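Local coordinates for protein glycosyl hyrolase, family 3 (Deinococcus radiodurans, PDB 3TEV) that probably hydrolyses O-glycosidic bonds in a TIM-barrel domain of glycoside hydrolase family 3, at residues Gly146-Gly151 against Cys176-Pro181; Glu235-Leu240 against Gln267-Asn272; Ala287-Ala292 against Glu322-Leu327. All blocks are in the same frame, centred on the assembly; numbering follows the deposited sequence.

Contact 1. Residues Gly146-Gly151 against Cys176-Pro181; sequences GDRAYG and CAKHFP
Lys-178 NZ, hydrogen-bonded to Phe-130 O and more weakly paired at long range with Asp-80, stands 4.3 Å from Arg-148 NH1, its like-charged neighbour across the contact. No hydrogen bond joins the two segments; the guanidinium instead brings its NH1 corner up to two side chains. Lys-178 CE lies at the guanidinium edge, 4.2 Å from Arg-148 NH1, while His-179 CE1 approaches the same nitrogen obliquely at 4.0 Å. From the imidazole side, NH1 sits at the ring edge and in its plane, with guanidinium and ring 79° apart. Arg-148 gets there by bending at chi3 (45°), which turns the guanidinium out of the line of its aliphatic stem. Segment 176-181 runs along the fifth strand of the TIM barrel and carries the KHFPGHG sequence, as in the NagZ-type members of family 3, whereas 146-151 belongs to the loop after the fourth strand, the same connection that supplies Phe-130 and Asp-135. Cis peptides precede both His-179 and Pro-181. The first falls where the chain turns its corner, and Lys-178 CB covers one imidazole face, 3.7 Å above its centre. Rotation of the ring is further fixed by the hydrogen bond between His-179 ND1 and Asp-135 OD2 and by an edge-to-face contact with His-183.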
ATOM      1  N   GLY A 146      -5.416  16.907  -5.009  1.00 77.45           N
ATOM      2  CA  GLY A 146      -4.812  18.075  -5.673  1.00 78.66           C
ATOM      3  C   GLY A 146      -3.724  17.755  -6.687  1.00 78.96           C
ATOM      4  O   GLY A 146      -3.974  17.044  -7.664  1.00 78.81           O
ATOM      5  N   ASP A 147      -2.523  18.294  -6.440  1.00 79.63           N
ATOM      6  CA  ASP A 147      -1.309  18.079  -7.263  1.00 79.77           C
ATOM      7  C   ASP A 147      -0.991  16.617  -7.579  1.00 77.16           C
ATOM      8  O   ASP A 147      -0.448  16.295  -8.645  1.00 76.78           O
ATOM      9  CB  ASP A 147      -0.083  18.631  -6.528  1.00 81.29           C
ATOM     10  CG  ASP A 147      -0.091  20.122  -6.427  1.00 85.76           C
ATOM     11  OD1 ASP A 147      -0.589  20.784  -7.369  1.00 89.12           O
ATOM     12  OD2 ASP A 147       0.415  20.634  -5.400  1.00 89.75           O
ATOM     13  N   ARG A 148      -1.307  15.752  -6.623  1.00 74.02           N
ATOM     14  CA  ARG A 148      -0.853  14.371  -6.619  1.00 70.81           C
ATOM     15  C   ARG A 148      -1.685  13.442  -7.513  1.00 68.09           C
ATOM     16  O   ARG A 148      -1.288  12.304  -7.752  1.00 67.62           O
ATOM     17  CB  ARG A 148      -0.794  13.849  -5.179  1.00 70.96           C
ATOM     18  CG  ARG A 148       0.023  14.726  -4.215  1.00 72.38           C
ATOM     19  CD  ARG A 148      -0.241  14.332  -2.764  1.00 75.73           C
ATOM     20  NE  ARG A 148      -0.227  12.873  -2.616  1.00 77.94           N
ATOM     21  CZ  ARG A 148      -0.763  12.185  -1.609  1.00 78.58           C
ATOM     22  NH1 ARG A 148      -0.681  10.858  -1.610  1.00 78.37           N
ATOM     23  NH2 ARG A 148      -1.381  12.809  -0.611  1.00 79.00           N
ATOM     24  N   ALA A 149      -2.829  13.923  -8.001  1.00 65.87           N
ATOM     25  CA  ALA A 149      -3.621  13.189  -9.002  1.00 63.90           C
ATOM     26  C   ALA A 149      -3.196  13.595 -10.415  1.00 62.88           C
ATOM     27  O   ALA A 149      -2.679  14.690 -10.611  1.00 62.19           O
ATOM     28  CB  ALA A 149      -5.107  13.429  -8.806  1.00 63.87           C
ATOM     29  N   TYR A 150      -3.405  12.701 -11.383  1.00 62.04           N
ATOM     30  CA  TYR A 150      -3.066  12.961 -12.787  1.00 61.69           C
ATOM     31  C   TYR A 150      -4.125  13.782 -13.521  1.00 62.04           C
ATOM     32  O   TYR A 150      -3.849  14.310 -14.593  1.00 62.37           O
ATOM     33  CB  TYR A 150      -2.795  11.653 -13.543  1.00 61.12           C
ATOM     34  CG  TYR A 150      -1.537  10.947 -13.095  1.00 61.05           C
ATOM     35  CD1 TYR A 150      -0.278  11.369 -13.538  1.00 60.67           C
ATOM     36  CD2 TYR A 150      -1.598   9.860 -12.216  1.00 59.94           C
ATOM     37  CE1 TYR A 150       0.892  10.728 -13.119  1.00 60.56           C
ATOM     38  CE2 TYR A 150      -0.437   9.222 -11.786  1.00 60.57           C
ATOM     39  CZ  TYR A 150       0.805   9.659 -12.245  1.00 60.90           C
ATOM     40  OH  TYR A 150       1.958   9.023 -11.821  1.00 61.96           O
ATOM     41  N   GLY A 151      -5.325  13.891 -12.950  1.00 62.16           N
ATOM     42  CA  GLY A 151      -6.429  14.616 -13.592  1.00 63.30           C
ATOM     43  C   GLY A 151      -7.751  14.666 -12.825  1.00 63.82           C
ATOM     44  O   GLY A 151      -7.815  14.308 -11.642  1.00 63.25           O
ATOM     45  N   CYS A 176       2.459   0.352  -6.330  1.00 38.88           N
ATOM     46  CA  CYS A 176       1.244   0.057  -5.570  1.00 39.34           C
ATOM     47  C   CYS A 176       0.246   1.180  -5.800  1.00 40.22           C
ATOM     48  O   CYS A 176       0.510   2.314  -5.408  1.00 40.77           O
ATOM     49  CB  CYS A 176       1.571  -0.080  -4.086  1.00 39.17           C
ATOM     50  SG  CYS A 176       0.180  -0.531  -2.987  1.00 39.13           S
ATOM     51  N   ALA A 177      -0.871   0.871  -6.455  1.00 40.47           N
ATOM     52  CA  ALA A 177      -1.915   1.850  -6.723  1.00 41.10           C
ATOM     53  C   ALA A 177      -2.619   2.254  -5.413  1.00 41.94           C
ATOM     54  O   ALA A 177      -2.885   1.405  -4.559  1.00 42.33           O
ATOM     55  CB  ALA A 177      -2.919   1.273  -7.700  1.00 40.75           C
ATOM     56  N   LYS A 178      -2.917   3.542  -5.258  1.00 42.22           N
ATOM     57  CA  LYS A 178      -3.620   4.018  -4.068  1.00 42.82           C
ATOM     58  C   LYS A 178      -4.576   5.176  -4.430  1.00 43.34           C
ATOM     59  O   LYS A 178      -4.418   5.761  -5.502  1.00 43.39           O
ATOM     60  CB  LYS A 178      -2.608   4.443  -3.014  1.00 42.49           C
ATOM     61  CG  LYS A 178      -1.603   5.439  -3.514  1.00 42.41           C
ATOM     62  CD  LYS A 178      -0.484   5.687  -2.506  1.00 42.46           C
ATOM     63  CE  LYS A 178       0.222   6.991  -2.862  1.00 42.53           C
ATOM     64  NZ  LYS A 178       1.477   7.179  -2.101  1.00 41.38           N
ATOM     65  N   HIS A 179      -5.591   5.485  -3.605  1.00 43.96           N
ATOM     66  CA  HIS A 179      -6.007   4.707  -2.412  1.00 44.72           C
ATOM     67  C   HIS A 179      -7.380   4.105  -2.655  1.00 44.43           C
ATOM     68  O   HIS A 179      -8.389   4.815  -2.650  1.00 45.01           O
ATOM     69  CB  HIS A 179      -6.133   5.603  -1.187  1.00 44.64           C
ATOM     70  CG  HIS A 179      -4.957   6.484  -0.959  1.00 47.11           C
ATOM     71  ND1 HIS A 179      -4.644   7.533  -1.800  1.00 48.46           N
ATOM     72  CD2 HIS A 179      -4.021   6.490   0.025  1.00 49.39           C
ATOM     73  CE1 HIS A 179      -3.561   8.144  -1.347  1.00 50.94           C
ATOM     74  NE2 HIS A 179      -3.161   7.529  -0.243  1.00 51.07           N
ATOM     75  N   PHE A 180      -7.425   2.803  -2.840  1.00 43.62           N
ATOM     76  CA  PHE A 180      -8.651   2.137  -3.179  1.00 43.72           C
ATOM     77  C   PHE A 180      -9.671   2.225  -2.027  1.00 44.40           C
ATOM     78  O   PHE A 180      -9.322   1.995  -0.878  1.00 44.21           O
ATOM     79  CB  PHE A 180      -8.326   0.691  -3.512  1.00 43.33           C
ATOM     80  CG  PHE A 180      -9.493  -0.093  -3.955  1.00 42.48           C
ATOM     81  CD1 PHE A 180      -9.909  -0.043  -5.283  1.00 42.40           C
ATOM     82  CD2 PHE A 180     -10.194  -0.875  -3.046  1.00 40.44           C
ATOM     83  CE1 PHE A 180     -11.004  -0.770  -5.693  1.00 42.76           C
ATOM     84  CE2 PHE A 180     -11.289  -1.592  -3.444  1.00 41.16           C
ATOM     85  CZ  PHE A 180     -11.703  -1.544  -4.767  1.00 41.98           C
ATOM     86  N   PRO A 181     -10.944   2.513  -2.334  1.00 44.96           N
ATOM     87  CA  PRO A 181     -11.548   2.652  -3.651  1.00 45.56           C
ATOM     88  C   PRO A 181     -11.569   4.059  -4.278  1.00 46.16           C
ATOM     89  O   PRO A 181     -12.308   4.258  -5.242  1.00 46.12           O
ATOM     90  CB  PRO A 181     -12.989   2.154  -3.434  1.00 45.53           C
ATOM     91  CG  PRO A 181     -13.108   1.767  -2.029  1.00 45.74           C
ATOM     92  CD  PRO A 181     -11.965   2.365  -1.289  1.00 45.26           C
TER

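Contact 2. Residues Glu235-Leu240 against Gln267-Asn272; sequences EHPATL and QAIDAN
Ile-269 presents its CD1 methyl to two apolar side chains of the opposing loop. Leu-240 meets it tip to tip, with Leu-240 CD1 4.1 Å from Ile-269 CD1, and Pro-237 adds its CG, which lies 4.3 Å from Ile-269 CD1. With CG1 anti to the carbonyl carbon (chi1 -83°), the longer branch of the isoleucine is the one that crosses to the loop. All three side chains are buried, yet the touching surface is small, and the backbones stay well apart, the nearest CA atoms, of Pro-237 and Ile-269, being 9.0 Å from each other. Behind this first shell, a tight turn brings the proline and the leucine to the same side: Leu-240 N donates to Pro-237 O at 2.8 Å across the short 3-10 segment 238-239. Thr-239 OG1 is hydrogen-bonded to His-226 ND1, and Ile-269 also packs on His-226. Leu-240 rests on Ala-282 and its carbonyl oxygen is bonded to Arg-281 NE, while Pro-237 is backed by Leu-194 and Tyr-273. The contact joins neighbouring beta-alpha connections, those following the sixth and seventh barrel strands, at the C-terminal end of the TIM barrel.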
ATOM      1  N   GLU A 235     -21.062   0.743   6.999  1.00 51.57           N
ATOM      2  CA  GLU A 235     -20.665   0.512   8.386  1.00 52.56           C
ATOM      3  C   GLU A 235     -19.161   0.496   8.657  1.00 50.96           C
ATOM      4  O   GLU A 235     -18.746   0.643   9.805  1.00 51.98           O
ATOM      5  CB  GLU A 235     -21.260  -0.803   8.909  1.00 53.84           C
ATOM      6  CG  GLU A 235     -22.781  -0.792   9.080  1.00 59.87           C
ATOM      7  CD  GLU A 235     -23.269  -1.991   9.892  1.00 66.49           C
ATOM      8  OE1 GLU A 235     -24.114  -1.797  10.808  1.00 68.24           O
ATOM      9  OE2 GLU A 235     -22.782  -3.122   9.618  1.00 69.40           O
ATOM     10  N   HIS A 236     -18.347   0.266   7.638  1.00 48.05           N
ATOM     11  CA  HIS A 236     -16.913   0.083   7.873  1.00 45.76           C
ATOM     12  C   HIS A 236     -16.091   0.859   6.853  1.00 42.82           C
ATOM     13  O   HIS A 236     -16.489   0.962   5.689  1.00 43.27           O
ATOM     14  CB  HIS A 236     -16.536  -1.405   7.803  1.00 45.73           C
ATOM     15  CG  HIS A 236     -17.295  -2.269   8.759  1.00 48.33           C
ATOM     16  ND1 HIS A 236     -17.100  -2.223  10.123  1.00 50.17           N
ATOM     17  CD2 HIS A 236     -18.253  -3.206   8.547  1.00 49.37           C
ATOM     18  CE1 HIS A 236     -17.908  -3.089  10.710  1.00 51.17           C
ATOM     19  NE2 HIS A 236     -18.620  -3.697   9.776  1.00 50.56           N
ATOM     20  N   PRO A 237     -14.944   1.410   7.277  1.00 40.17           N
ATOM     21  CA  PRO A 237     -14.012   1.936   6.262  1.00 38.31           C
ATOM     22  C   PRO A 237     -13.541   0.798   5.349  1.00 37.09           C
ATOM     23  O   PRO A 237     -13.509  -0.374   5.777  1.00 36.55           O
ATOM     24  CB  PRO A 237     -12.838   2.463   7.084  1.00 38.00           C
ATOM     25  CG  PRO A 237     -12.942   1.765   8.413  1.00 38.68           C
ATOM     26  CD  PRO A 237     -14.398   1.464   8.643  1.00 39.45           C
ATOM     27  N   ALA A 238     -13.167   1.131   4.117  1.00 35.97           N
ATOM     28  CA  ALA A 238     -12.738   0.122   3.138  1.00 35.07           C
ATOM     29  C   ALA A 238     -11.686  -0.864   3.679  1.00 34.92           C
ATOM     30  O   ALA A 238     -11.776  -2.086   3.445  1.00 34.07           O
ATOM     31  CB  ALA A 238     -12.249   0.781   1.889  1.00 34.78           C
ATOM     32  N   THR A 239     -10.720  -0.334   4.433  1.00 35.16           N
ATOM     33  CA  THR A 239      -9.622  -1.129   4.971  1.00 35.99           C
ATOM     34  C   THR A 239     -10.120  -2.198   5.943  1.00 35.65           C
ATOM     35  O   THR A 239      -9.409  -3.171   6.215  1.00 35.45           O
ATOM     36  CB  THR A 239      -8.625  -0.233   5.733  1.00 36.65           C
ATOM     37  OG1 THR A 239      -9.365   0.538   6.676  1.00 41.87           O
ATOM     38  CG2 THR A 239      -7.978   0.763   4.807  1.00 35.33           C
ATOM     39  N   LEU A 240     -11.330  -2.024   6.476  1.00 35.42           N
ATOM     40  CA  LEU A 240     -11.875  -2.993   7.446  1.00 35.35           C
ATOM     41  C   LEU A 240     -13.156  -3.648   6.943  1.00 35.44           C
ATOM     42  O   LEU A 240     -13.920  -4.218   7.729  1.00 36.35           O
ATOM     43  CB  LEU A 240     -12.144  -2.307   8.795  1.00 35.16           C
ATOM     44  CG  LEU A 240     -10.976  -1.559   9.460  1.00 34.90           C
ATOM     45  CD1 LEU A 240     -11.459  -0.756  10.679  1.00 34.67           C
ATOM     46  CD2 LEU A 240      -9.786  -2.490   9.834  1.00 33.20           C
ATOM     47  N   GLN A 267      -4.980   9.385  12.384  1.00 81.05           N
ATOM     48  CA  GLN A 267      -5.774   9.837  13.522  1.00 81.20           C
ATOM     49  C   GLN A 267      -7.208   9.306  13.574  1.00 79.76           C
ATOM     50  O   GLN A 267      -7.653   8.831  14.617  1.00 80.07           O
ATOM     51  CB  GLN A 267      -5.766  11.367  13.601  1.00 82.17           C
ATOM     52  CG  GLN A 267      -6.081  11.908  14.992  1.00 83.91           C
ATOM     53  CD  GLN A 267      -5.933  13.430  15.106  1.00 87.44           C
ATOM     54  OE1 GLN A 267      -6.001  14.161  14.111  1.00 86.38           O
ATOM     55  NE2 GLN A 267      -5.742  13.908  16.335  1.00 88.24           N
ATOM     56  N   ALA A 268      -7.929   9.387  12.456  1.00 78.32           N
ATOM     57  CA  ALA A 268      -9.338   8.982  12.429  1.00 75.98           C
ATOM     58  C   ALA A 268      -9.533   7.507  12.796  1.00 74.21           C
ATOM     59  O   ALA A 268     -10.471   7.172  13.518  1.00 73.92           O
ATOM     60  CB  ALA A 268      -9.977   9.303  11.079  1.00 76.04           C
ATOM     61  N   ILE A 269      -8.650   6.635  12.307  1.00 71.90           N
ATOM     62  CA  ILE A 269      -8.689   5.222  12.688  1.00 69.48           C
ATOM     63  C   ILE A 269      -8.325   5.071  14.162  1.00 68.68           C
ATOM     64  O   ILE A 269      -9.026   4.403  14.939  1.00 67.95           O
ATOM     65  CB  ILE A 269      -7.737   4.364  11.819  1.00 69.36           C
ATOM     66  CG1 ILE A 269      -8.417   3.988  10.505  1.00 68.67           C
ATOM     67  CG2 ILE A 269      -7.281   3.093  12.573  1.00 69.65           C
ATOM     68  CD1 ILE A 269      -9.363   2.794  10.591  1.00 67.34           C
ATOM     69  N   ASP A 270      -7.230   5.723  14.530  1.00 68.35           N
ATOM     70  CA  ASP A 270      -6.672   5.624  15.862  1.00 68.49           C
ATOM     71  C   ASP A 270      -7.687   6.038  16.930  1.00 68.19           C
ATOM     72  O   ASP A 270      -7.695   5.479  18.031  1.00 68.91           O
ATOM     73  CB  ASP A 270      -5.416   6.496  15.945  1.00 69.65           C
ATOM     74  CG  ASP A 270      -4.396   5.968  16.913  1.00 70.41           C
ATOM     75  OD1 ASP A 270      -4.233   4.727  17.045  1.00 70.42           O
ATOM     76  OD2 ASP A 270      -3.736   6.819  17.529  1.00 71.44           O
ATOM     77  N   ALA A 271      -8.546   7.001  16.589  1.00 66.66           N
ATOM     78  CA  ALA A 271      -9.545   7.506  17.515  1.00 66.14           C
ATOM     79  C   ALA A 271     -10.761   6.600  17.612  1.00 64.88           C
ATOM     80  O   ALA A 271     -11.553   6.719  18.546  1.00 65.94           O
ATOM     81  CB  ALA A 271      -9.978   8.938  17.124  1.00 65.80           C
ATOM     82  N   ASN A 272     -10.925   5.719  16.636  1.00 62.44           N
ATOM     83  CA  ASN A 272     -12.140   4.907  16.529  1.00 60.84           C
ATOM     84  C   ASN A 272     -11.965   3.407  16.815  1.00 59.25           C
ATOM     85  O   ASN A 272     -12.949   2.717  17.106  1.00 58.75           O
ATOM     86  CB  ASN A 272     -12.815   5.145  15.169  1.00 60.69           C
ATOM     87  CG  ASN A 272     -13.435   6.540  15.061  1.00 61.91           C
ATOM     88  OD1 ASN A 272     -14.521   6.793  15.585  1.00 65.34           O
ATOM     89  ND2 ASN A 272     -12.745   7.448  14.381  1.00 60.52           N
TER

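Contact 3. Residues Ala287-Ala292 against Glu322-Leu327; sequences ADLVMA and ERLRAL
The carboxylate of Asp-288 and the guanidinium of Arg-323 meet edge to edge rather than face to face, their planes 41° apart. Arg-323 NH1 donates to the syn side of Asp-288 OD1 at 2.9 Å, a hydrogen bond within a salt bridge that is bent to 140° at the hydrogen and tilted from both planes. The arginine stem supports the same carboxylate: Arg-323 CD lies above the carboxylate plane, nearly equidistant from its two oxygens, 3.6 Å from Asp-288 OD1 and 3.5 Å from Asp-288 OD2. Fully stretched from CG to NE (chi3 -174°), Arg-323 carries its head group across the aspartate at about a right angle. Next along the helix, Leu-324 makes the apolar part of the contact. Its CD1 touches Leu-289 CD1 at 4.0 Å and Asp-288 O at 3.7 Å, and Leu-324 CD2 lies 4.1 Å from Leu-289 CB. Leu-324 packs on Val-258 as well, and backbone bonds from Asp-288 and Leu-289 to Ile-259 and Thr-261 join the last two barrel strands, so helix 314-330 packs over the seventh and eighth strands. Asp-288 OD2 has its own partners, a salt bridge to Arg-250 and the backbone N of Ile-259, and Arg-323 NH2 pairs with Asp-256. Were Asp-288 replaced by an alanine, Arg-250 and Arg-323 would probably lose their shared anion and their close-lying head groups would be likely to move apart. The buried aspartate faces two arginines, one at each oxygen, which is likely to favour its ionised form.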
ATOM      1  N   ALA A 287      -7.245  -7.972   3.568  1.00 33.93           N
ATOM      2  CA  ALA A 287      -5.869  -7.492   3.394  1.00 32.54           C
ATOM      3  C   ALA A 287      -4.873  -8.644   3.512  1.00 32.35           C
ATOM      4  O   ALA A 287      -5.075  -9.576   4.312  1.00 31.93           O
ATOM      5  CB  ALA A 287      -5.542  -6.438   4.436  1.00 32.25           C
ATOM      6  N   ASP A 288      -3.799  -8.576   2.724  1.00 31.68           N
ATOM      7  CA  ASP A 288      -2.666  -9.507   2.872  1.00 31.12           C
ATOM      8  C   ASP A 288      -1.604  -8.953   3.812  1.00 30.71           C
ATOM      9  O   ASP A 288      -0.789  -9.716   4.350  1.00 30.24           O
ATOM     10  CB  ASP A 288      -1.999  -9.753   1.519  1.00 30.89           C
ATOM     11  CG  ASP A 288      -2.970 -10.250   0.491  1.00 32.49           C
ATOM     12  OD1 ASP A 288      -3.575 -11.325   0.723  1.00 36.93           O
ATOM     13  OD2 ASP A 288      -3.176  -9.554  -0.524  1.00 31.46           O
ATOM     14  N   LEU A 289      -1.598  -7.625   3.976  1.00 29.96           N
ATOM     15  CA  LEU A 289      -0.481  -6.912   4.607  1.00 30.29           C
ATOM     16  C   LEU A 289      -1.027  -5.721   5.378  1.00 31.00           C
ATOM     17  O   LEU A 289      -1.817  -4.934   4.842  1.00 30.83           O
ATOM     18  CB  LEU A 289       0.511  -6.397   3.530  1.00 30.04           C
ATOM     19  CG  LEU A 289       1.857  -5.815   4.031  1.00 29.20           C
ATOM     20  CD1 LEU A 289       2.653  -6.826   4.929  1.00 27.15           C
ATOM     21  CD2 LEU A 289       2.734  -5.362   2.864  1.00 26.95           C
ATOM     22  N   VAL A 290      -0.611  -5.581   6.634  1.00 31.68           N
ATOM     23  CA  VAL A 290      -1.030  -4.441   7.435  1.00 32.18           C
ATOM     24  C   VAL A 290       0.166  -3.519   7.677  1.00 33.02           C
ATOM     25  O   VAL A 290       1.226  -3.965   8.133  1.00 32.21           O
ATOM     26  CB  VAL A 290      -1.648  -4.918   8.785  1.00 32.56           C
ATOM     27  CG1 VAL A 290      -1.883  -3.731   9.732  1.00 32.25           C
ATOM     28  CG2 VAL A 290      -2.960  -5.656   8.536  1.00 32.93           C
HETATM   29  N   MSE A 291       0.006  -2.237   7.349  1.00 34.67           N
HETATM   30  CA  MSE A 291       1.020  -1.235   7.678  1.00 36.85           C
HETATM   31  C   MSE A 291       0.917  -0.900   9.149  1.00 37.49           C
HETATM   32  O   MSE A 291       0.002  -0.217   9.544  1.00 39.84           O
HETATM   33  CB  MSE A 291       0.836   0.039   6.876  1.00 36.94           C
HETATM   34  CG  MSE A 291       1.088  -0.176   5.415  1.00 41.80           C
HETATM   35 SE   MSE A 291       1.198   1.480   4.415  0.75 48.40          SE
HETATM   36  CE  MSE A 291       2.973   1.893   5.121  1.00 49.18           C
ATOM     37  N   ALA A 292       1.867  -1.341   9.949  1.00 37.52           N
ATOM     38  CA  ALA A 292       1.824  -1.124  11.376  1.00 37.35           C
ATOM     39  C   ALA A 292       2.909  -0.101  11.728  1.00 38.29           C
ATOM     40  O   ALA A 292       3.994  -0.458  12.200  1.00 38.96           O
ATOM     41  CB  ALA A 292       2.048  -2.469  12.096  1.00 36.29           C
ATOM     42  N   GLU A 322       1.843 -16.059   0.703  1.00 34.48           N
ATOM     43  CA  GLU A 322       2.229 -16.435  -0.641  1.00 35.49           C
ATOM     44  C   GLU A 322       2.058 -15.303  -1.668  1.00 35.13           C
ATOM     45  O   GLU A 322       2.867 -15.182  -2.575  1.00 35.77           O
ATOM     46  CB  GLU A 322       1.483 -17.706  -1.081  1.00 36.62           C
ATOM     47  CG  GLU A 322       1.699 -18.133  -2.580  1.00 41.79           C
ATOM     48  CD  GLU A 322       3.197 -18.278  -3.012  1.00 49.60           C
ATOM     49  OE1 GLU A 322       4.070 -18.586  -2.146  1.00 52.82           O
ATOM     50  OE2 GLU A 322       3.491 -18.101  -4.232  1.00 50.99           O
ATOM     51  N   ARG A 323       1.017 -14.483  -1.541  1.00 34.37           N
ATOM     52  CA  ARG A 323       0.892 -13.297  -2.389  1.00 34.20           C
ATOM     53  C   ARG A 323       2.076 -12.345  -2.196  1.00 33.81           C
ATOM     54  O   ARG A 323       2.603 -11.779  -3.173  1.00 33.20           O
ATOM     55  CB  ARG A 323      -0.402 -12.547  -2.110  1.00 33.87           C
ATOM     56  CG  ARG A 323      -1.613 -13.270  -2.647  1.00 35.72           C
ATOM     57  CD  ARG A 323      -2.816 -12.344  -2.688  1.00 39.21           C
ATOM     58  NE  ARG A 323      -4.027 -13.070  -3.071  1.00 41.99           N
ATOM     59  CZ  ARG A 323      -4.941 -13.521  -2.218  1.00 41.40           C
ATOM     60  NH1 ARG A 323      -4.811 -13.325  -0.902  1.00 39.80           N
ATOM     61  NH2 ARG A 323      -5.990 -14.174  -2.694  1.00 41.66           N
ATOM     62  N   LEU A 324       2.502 -12.207  -0.943  1.00 33.34           N
ATOM     63  CA  LEU A 324       3.613 -11.334  -0.602  1.00 33.77           C
ATOM     64  C   LEU A 324       4.909 -11.915  -1.132  1.00 35.45           C
ATOM     65  O   LEU A 324       5.772 -11.208  -1.619  1.00 34.84           O
ATOM     66  CB  LEU A 324       3.704 -11.164   0.910  1.00 33.05           C
ATOM     67  CG  LEU A 324       2.512 -10.461   1.574  1.00 31.20           C
ATOM     68  CD1 LEU A 324       2.665 -10.374   3.118  1.00 29.08           C
ATOM     69  CD2 LEU A 324       2.299  -9.087   0.973  1.00 29.15           C
ATOM     70  N   ARG A 325       5.022 -13.230  -1.041  1.00 35.17           N
ATOM     71  CA  ARG A 325       6.200 -13.907  -1.486  1.00 37.39           C
ATOM     72  C   ARG A 325       6.290 -13.926  -3.009  1.00 37.54           C
ATOM     73  O   ARG A 325       7.365 -13.731  -3.560  1.00 37.09           O
ATOM     74  CB  ARG A 325       6.266 -15.282  -0.833  1.00 38.71           C
ATOM     75  CG  ARG A 325       7.279 -15.266   0.301  1.00 41.71           C
ATOM     76  CD  ARG A 325       6.830 -15.657   1.665  1.00 43.91           C
ATOM     77  NE  ARG A 325       7.112 -17.030   1.959  1.00 49.68           N
ATOM     78  CZ  ARG A 325       7.574 -17.519   3.122  1.00 51.57           C
ATOM     79  NH1 ARG A 325       7.892 -16.751   4.163  1.00 52.68           N
ATOM     80  NH2 ARG A 325       7.744 -18.809   3.225  1.00 49.83           N
ATOM     81  N   ALA A 326       5.156 -14.084  -3.683  1.00 37.78           N
ATOM     82  CA  ALA A 326       5.132 -14.077  -5.140  1.00 38.21           C
ATOM     83  C   ALA A 326       5.577 -12.712  -5.665  1.00 37.98           C
ATOM     84  O   ALA A 326       6.312 -12.642  -6.650  1.00 37.93           O
ATOM     85  CB  ALA A 326       3.758 -14.457  -5.683  1.00 37.88           C
ATOM     86  N   LEU A 327       5.152 -11.649  -4.975  1.00 37.27           N
ATOM     87  CA  LEU A 327       5.557 -10.288  -5.307  1.00 37.00           C
ATOM     88  C   LEU A 327       7.072 -10.094  -5.195  1.00 37.15           C
ATOM     89  O   LEU A 327       7.710  -9.583  -6.118  1.00 36.79           O
ATOM     90  CB  LEU A 327       4.838  -9.268  -4.412  1.00 36.32           C
ATOM     91  CG  LEU A 327       4.962  -7.796  -4.809  1.00 36.29           C
ATOM     92  CD1 LEU A 327       4.185  -7.524  -6.094  1.00 36.77           C
ATOM     93  CD2 LEU A 327       4.450  -6.858  -3.724  1.00 36.13           C
TER

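The three contacts sit at different points of one TIM barrel, their centres 20 to 21 Å apart. Contacts 1 and 2 touch directly: Pro-181 CD packs on Ala-238 CB at 3.6 Å, so the loop that begins contact 2 rests against the end of the fifth-strand segment. Contact 3 stays separate, its nearest atoms about 7 Å from contact 1 and about 5 Å from contact 2. Contacts 1 and 3 share the barrel sheet but lie on opposite sides of the chain's centre. TIM-barrel active sites lie at the C-terminal strand ends; contacts 1 and 2 both lie toward that end, contact 1, with the family sequence, probably bordering the site, whereas contact 3 joins barrel wall to helix.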